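Local coordinates for HTH-type transcriptional regulator gadX (Escherichia coli, PDB 3MKL), which activates about fifteen acid-resistance genes, including gadA, gadB and gadC, as a homodimeric AraC/XylS-type DNA-binding regulator, and under some conditions represses gadW, at residues A[58-63]-A[87-92]. Sequence-based numbering, arbitrary orientation.
Sequences CRMQRA and SYFIYV
Met60 on helix 51-67 meets Val92 and Phe89 on helix 86-97, two helices whose segments 58-63 and 87-92 run almost at right angles (93°) with their axes 11.5 Å apart. Side chains bridge that gap, for the nearest CA atoms, those of Met60 and Val92, are still 8.2 Å apart. Met60, present as selenomethionine, suits the task because its long unbranched chain can fold. The bend at chi2 (-57°) sets SE 4.0 Å from Val92 CG1, and a further bend at chi3 turns CE to 3.9 Å from Phe89 CE1. The methyl comes obliquely onto the CD1-CE1 side of the ring, while SE also lies against the Val92 carbonyl. Phe89, its CG anti to the backbone N (chi1 165°), passes Met60, each side chain heading for the other's helix, and reaches helix 51-67. There Ala63, one turn on from Met60, offers only a methyl, and its CB sits at the ring edge, in plane, 4.0 Å from CE1 of Phe89. Short Val92 and Ala63 thus pair with the long Met60 and broad Phe89 in a buried contact of apolar side chains, without hydrogen bonds between the two segments. Helix 86-97 belongs to the second predicted helix-turn-helix of this AraC-family domain, and the contact packs it on the long helix 51-67. Phe89 also touches Ile74, Val77 and Ala78 of helix 74-80 and Pro101 of helix 101-107.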
loop_
_atom_site.group_PDB
_atom_site.type_symbol
_atom_site.label_atom_id
_atom_site.label_comp_id
_atom_site.label_asym_id
_atom_site.label_seq_id
_atom_site.Cartn_x
_atom_site.Cartn_y
_atom_site.Cartn_z
ATOM N N CYS A 58 -1.282 0.499 2.878
ATOM C CA CYS A 58 -2.411 -0.037 2.133
ATOM C C CYS A 58 -2.029 -1.358 1.456
ATOM O O CYS A 58 -2.789 -2.312 1.450
ATOM C CB CYS A 58 -2.841 0.978 1.076
ATOM S SG CYS A 58 -3.687 2.427 1.726
ATOM N N ARG A 59 -0.838 -1.409 0.887
ATOM C CA ARG A 59 -0.445 -2.604 0.185
ATOM C C ARG A 59 -0.166 -3.764 1.151
ATOM O O ARG A 59 -0.502 -4.914 0.847
ATOM C CB ARG A 59 0.745 -2.330 -0.747
ATOM C CG ARG A 59 0.345 -1.521 -1.938
ATOM C CD ARG A 59 1.513 -1.069 -2.791
ATOM N NE ARG A 59 0.968 -0.640 -4.066
ATOM C CZ ARG A 59 1.619 0.061 -4.978
ATOM N NH1 ARG A 59 1.004 0.375 -6.096
ATOM N NH2 ARG A 59 2.873 0.429 -4.777
HETATM N N MSE A 60 0.428 -3.483 2.312
HETATM C CA MSE A 60 0.624 -4.550 3.306
HETATM C C MSE A 60 -0.700 -5.058 3.839
HETATM O O MSE A 60 -0.842 -6.244 4.136
HETATM C CB MSE A 60 1.533 -4.119 4.458
HETATM C CG MSE A 60 2.939 -3.788 4.049
HETATM SE SE MSE A 60 3.865 -5.226 3.131
HETATM C CE MSE A 60 3.613 -4.799 1.270
ATOM N N GLN A 61 -1.672 -4.163 3.948
ATOM C CA GLN A 61 -2.970 -4.547 4.467
ATOM C C GLN A 61 -3.681 -5.482 3.489
ATOM O O GLN A 61 -4.352 -6.438 3.914
ATOM C CB GLN A 61 -3.799 -3.304 4.801
ATOM C CG GLN A 61 -3.328 -2.611 6.098
ATOM C CD GLN A 61 -4.126 -1.355 6.453
ATOM O OE1 GLN A 61 -4.563 -0.613 5.584
ATOM N NE2 GLN A 61 -4.302 -1.115 7.739
ATOM N N ARG A 62 -3.515 -5.221 2.191
ATOM C CA ARG A 62 -4.107 -6.053 1.141
ATOM C C ARG A 62 -3.389 -7.391 1.039
ATOM O O ARG A 62 -4.020 -8.425 0.790
ATOM C CB ARG A 62 -4.087 -5.334 -0.208
ATOM C CG ARG A 62 -4.852 -6.045 -1.323
ATOM C CD ARG A 62 -6.364 -6.093 -1.058
ATOM N NE ARG A 62 -6.891 -4.793 -0.631
ATOM C CZ ARG A 62 -7.598 -3.962 -1.402
ATOM N NH1 ARG A 62 -7.888 -4.287 -2.655
ATOM N NH2 ARG A 62 -8.021 -2.806 -0.910
ATOM N N ALA A 63 -2.068 -7.365 1.241
ATOM C CA ALA A 63 -1.246 -8.573 1.205
ATOM C C ALA A 63 -1.717 -9.631 2.198
ATOM O O ALA A 63 -1.641 -10.815 1.895
ATOM C CB ALA A 63 0.215 -8.246 1.422
ATOM N N SER A 87 11.394 -9.866 -4.435
ATOM C CA SER A 87 12.433 -9.575 -3.417
ATOM C C SER A 87 12.092 -8.313 -2.641
ATOM O O SER A 87 12.134 -8.272 -1.398
ATOM C CB SER A 87 13.789 -9.351 -4.067
ATOM O OG SER A 87 14.299 -10.530 -4.646
ATOM N N TYR A 88 11.778 -7.256 -3.373
ATOM C CA TYR A 88 11.387 -6.008 -2.702
ATOM C C TYR A 88 10.090 -6.176 -1.865
ATOM O O TYR A 88 10.026 -5.773 -0.673
ATOM C CB TYR A 88 11.263 -4.859 -3.701
ATOM C CG TYR A 88 10.689 -3.596 -3.073
ATOM C CD1 TYR A 88 11.478 -2.776 -2.296
ATOM C CD2 TYR A 88 9.352 -3.248 -3.246
ATOM C CE1 TYR A 88 10.984 -1.614 -1.719
ATOM C CE2 TYR A 88 8.827 -2.068 -2.657
ATOM C CZ TYR A 88 9.662 -1.261 -1.898
ATOM O OH TYR A 88 9.186 -0.117 -1.311
ATOM N N PHE A 89 9.063 -6.770 -2.476
ATOM C CA PHE A 89 7.839 -7.070 -1.726
ATOM C C PHE A 89 8.146 -7.872 -0.457
ATOM O O PHE A 89 7.681 -7.511 0.615
ATOM C CB PHE A 89 6.810 -7.814 -2.587
ATOM C CG PHE A 89 5.704 -8.462 -1.799
ATOM C CD1 PHE A 89 4.703 -7.698 -1.216
ATOM C CD2 PHE A 89 5.651 -9.844 -1.660
ATOM C CE1 PHE A 89 3.666 -8.323 -0.509
ATOM C CE2 PHE A 89 4.618 -10.459 -0.966
ATOM C CZ PHE A 89 3.643 -9.700 -0.382
ATOM N N ILE A 90 8.918 -8.957 -0.580
ATOM C CA ILE A 90 9.328 -9.701 0.620
ATOM C C ILE A 90 9.990 -8.804 1.678
ATOM O O ILE A 90 9.652 -8.881 2.864
ATOM C CB ILE A 90 10.264 -10.936 0.278
ATOM C CG1 ILE A 90 9.487 -12.017 -0.518
ATOM C CG2 ILE A 90 10.889 -11.507 1.556
ATOM C CD1 ILE A 90 10.390 -13.063 -1.184
ATOM N N TYR A 91 10.908 -7.940 1.244
ATOM C CA TYR A 91 11.609 -7.017 2.148
ATOM C C TYR A 91 10.639 -6.092 2.930
ATOM O O TYR A 91 10.788 -5.866 4.131
ATOM C CB TYR A 91 12.620 -6.173 1.361
ATOM C CG TYR A 91 12.883 -4.824 1.988
ATOM C CD1 TYR A 91 13.813 -4.689 3.037
ATOM C CD2 TYR A 91 12.232 -3.670 1.532
ATOM C CE1 TYR A 91 14.056 -3.441 3.636
ATOM C CE2 TYR A 91 12.493 -2.413 2.124
ATOM C CZ TYR A 91 13.394 -2.327 3.172
ATOM O OH TYR A 91 13.644 -1.135 3.762
ATOM N N VAL A 92 9.656 -5.546 2.226
ATOM C CA VAL A 92 8.766 -4.579 2.840
ATOM C C VAL A 92 7.748 -5.287 3.746
ATOM O O VAL A 92 7.339 -4.733 4.783
ATOM C CB VAL A 92 8.062 -3.745 1.759
ATOM C CG1 VAL A 92 7.042 -2.841 2.371
ATOM C CG2 VAL A 92 9.098 -2.888 1.044
#